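Local coordinates for bumblebee peptidoglycan recognition protein SA (Bombus, PDB 5XZ4), which probably recognises bacterial peptidoglycan, with a preference for the Dap type over the Lys type, as an immune sensor of the bumblebee, at residues Ile35-Val40 and Ala93-Tyr98. Sequence-based numbering, arbitrary orientation.
Sequences IIHHTV and AHTIGY. With SO4 (sulfate ion), chain C.
At the C-terminal end of strand 31-38, beside what is probably the peptidoglycan-binding groove of this PGRP, His37 reaches across to Thr95 of the loop 93-98. A nearly straight hydrogen bond, 2.8 Å from His37 NE2 to Thr95 OG1, joins them, with the hydroxyl lying at the ring edge, in plane. The same oxygen is gripped a second time within its own loop, where His94 ND1 stands 2.7 Å from Thr95 OG1, again in the plane of the imidazole. Thr95 therefore bridges two histidines whose planes are turned 71° to one another, and the pair of bonds should fix the rotation of its side chain. His94 O also comes within 3.1 Å of His37 NE2, but the angle is too poor for a hydrogen bond. The other nitrogen of the His37 ring, ND1, is hydrogen-bonded to Ser154 OG, so the imidazole is held at both nitrogens. The domain has the amidase-like fold of PGRPs, a central mixed sheet packed with helices, and strand 31-38 runs between strands 102-107 and 141-145. Ile35, two residues earlier on the same strand, packs against the same hydroxyl: chi1 of -42° puts CG1 beside the backbone N and CG2 anti to it, and Ile35 CG2 meets Thr95 OG1 at 3.5 Å, the two side chains pointing tip to tip. Ile35 CD1 lies 4.2 Å from Tyr98 CD2, the side chains crossing at about a right angle. On the same loop, Gly97 N donates to sulfate O4 at 2.9 Å, and Asn99 N binds the ion as well; the sulfate probably comes from the crystallisation liquor.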
loop_
_atom_site.group_PDB
_atom_site.type_symbol
_atom_site.label_atom_id
_atom_site.label_comp_id
_atom_site.label_asym_id
_atom_site.label_seq_id
_atom_site.Cartn_x
_atom_site.Cartn_y
_atom_site.Cartn_z
ATOM N N ILE A 35 -2.764 -6.582 0.229
ATOM C CA ILE A 35 -3.486 -6.141 1.424
ATOM C C ILE A 35 -3.716 -4.634 1.302
ATOM O O ILE A 35 -2.761 -3.856 1.087
ATOM C CB ILE A 35 -2.721 -6.397 2.743
ATOM C CG1 ILE A 35 -2.047 -7.757 2.804
ATOM C CG2 ILE A 35 -3.633 -6.153 3.934
ATOM C CD1 ILE A 35 -2.973 -8.948 2.774
ATOM N N ILE A 36 -4.962 -4.208 1.438
ATOM C CA ILE A 36 -5.333 -2.791 1.403
ATOM C C ILE A 36 -5.388 -2.197 2.813
ATOM O O ILE A 36 -6.027 -2.772 3.729
ATOM C CB ILE A 36 -6.679 -2.560 0.661
ATOM C CG1 ILE A 36 -6.658 -3.191 -0.755
ATOM C CG2 ILE A 36 -7.038 -1.069 0.618
ATOM C CD1 ILE A 36 -5.605 -2.622 -1.706
ATOM N N HIS A 37 -4.654 -1.096 2.983
ATOM C CA HIS A 37 -4.568 -0.381 4.272
ATOM C C HIS A 37 -4.952 1.078 4.098
ATOM O O HIS A 37 -4.903 1.593 2.975
ATOM C CB HIS A 37 -3.119 -0.391 4.793
ATOM C CG HIS A 37 -2.712 -1.658 5.474
ATOM N ND1 HIS A 37 -2.893 -1.854 6.826
ATOM C CD2 HIS A 37 -2.107 -2.779 5.012
ATOM C CE1 HIS A 37 -2.421 -3.043 7.164
ATOM N NE2 HIS A 37 -1.952 -3.632 6.080
ATOM N N HIS A 38 -5.273 1.753 5.205
ATOM C CA HIS A 38 -5.173 3.216 5.249
ATOM C C HIS A 38 -4.068 3.619 6.198
ATOM O O HIS A 38 -3.727 2.857 7.103
ATOM C CB HIS A 38 -6.522 3.896 5.543
ATOM C CG HIS A 38 -7.068 3.705 6.943
ATOM N ND1 HIS A 38 -8.181 4.390 7.382
ATOM C CD2 HIS A 38 -6.674 2.928 7.985
ATOM C CE1 HIS A 38 -8.454 4.040 8.633
ATOM N NE2 HIS A 38 -7.562 3.139 9.014
ATOM N N THR A 39 -3.488 4.805 5.999
ATOM C CA THR A 39 -2.367 5.236 6.866
ATOM C C THR A 39 -2.790 5.861 8.182
ATOM O O THR A 39 -1.949 5.944 9.100
ATOM C CB THR A 39 -1.457 6.228 6.143
ATOM O OG1 THR A 39 -2.230 7.392 5.828
ATOM C CG2 THR A 39 -0.840 5.594 4.851
ATOM N N VAL A 40 -4.045 6.331 8.235
ATOM C CA VAL A 40 -4.621 7.117 9.362
ATOM C C VAL A 40 -4.029 8.530 9.427
ATOM O O VAL A 40 -4.382 9.314 10.315
ATOM C CB VAL A 40 -4.525 6.394 10.745
ATOM C CG1 VAL A 40 -5.367 7.055 11.835
ATOM C CG2 VAL A 40 -4.997 4.966 10.624
ATOM N N ALA A 93 6.317 -4.658 6.400
ATOM C CA ALA A 93 6.021 -4.478 7.838
ATOM C C ALA A 93 4.692 -3.749 7.916
ATOM O O ALA A 93 4.565 -2.639 8.463
ATOM C CB ALA A 93 7.133 -3.715 8.571
ATOM N N HIS A 94 3.679 -4.362 7.305
ATOM C CA HIS A 94 2.344 -3.792 7.230
ATOM C C HIS A 94 1.224 -4.727 7.754
ATOM O O HIS A 94 0.205 -4.220 8.229
ATOM C CB HIS A 94 2.015 -3.325 5.791
ATOM C CG HIS A 94 2.314 -4.337 4.722
ATOM N ND1 HIS A 94 1.468 -5.394 4.431
ATOM C CD2 HIS A 94 3.368 -4.441 3.871
ATOM C CE1 HIS A 94 2.009 -6.109 3.459
ATOM N NE2 HIS A 94 3.159 -5.567 3.095
ATOM N N THR A 95 1.381 -6.053 7.606
ATOM C CA THR A 95 0.280 -6.994 7.881
ATOM C C THR A 95 0.865 -8.258 8.514
ATOM O O THR A 95 1.360 -9.157 7.797
ATOM C CB THR A 95 -0.471 -7.355 6.587
ATOM O OG1 THR A 95 -0.746 -6.184 5.825
ATOM C CG2 THR A 95 -1.788 -8.081 6.912
ATOM N N ILE A 96 0.806 -8.332 9.846
ATOM C CA ILE A 96 1.348 -9.490 10.575
ATOM C C ILE A 96 0.676 -10.771 10.047
ATOM O O ILE A 96 -0.540 -10.804 9.839
ATOM C CB ILE A 96 1.222 -9.342 12.126
ATOM C CG1 ILE A 96 2.149 -8.205 12.602
ATOM C CG2 ILE A 96 1.539 -10.659 12.852
ATOM C CD1 ILE A 96 2.068 -7.837 14.082
ATOM N N GLY A 97 1.500 -11.772 9.749
ATOM C CA GLY A 97 1.024 -13.026 9.175
ATOM C C GLY A 97 1.017 -13.080 7.658
ATOM O O GLY A 97 0.879 -14.159 7.096
ATOM N N TYR A 98 1.146 -11.920 7.000
ATOM C CA TYR A 98 1.076 -11.797 5.534
ATOM C C TYR A 98 2.250 -11.040 4.934
ATOM O O TYR A 98 2.301 -10.880 3.707
ATOM C CB TYR A 98 -0.235 -11.126 5.097
ATOM C CG TYR A 98 -1.404 -12.075 5.262
ATOM C CD1 TYR A 98 -1.950 -12.336 6.539
ATOM C CD2 TYR A 98 -1.937 -12.756 4.152
ATOM C CE1 TYR A 98 -2.994 -13.259 6.704
ATOM C CE2 TYR A 98 -2.990 -13.680 4.312
ATOM C CZ TYR A 98 -3.512 -13.912 5.581
ATOM O OH TYR A 98 -4.558 -14.821 5.759
HETATM S S SO4 C . 5.060 -11.876 9.371
HETATM O O1 SO4 C . 5.916 -10.662 9.358
HETATM O O2 SO4 C . 4.110 -11.906 8.244
HETATM O O3 SO4 C . 5.886 -13.107 9.336
HETATM O O4 SO4 C . 4.294 -11.872 10.645
#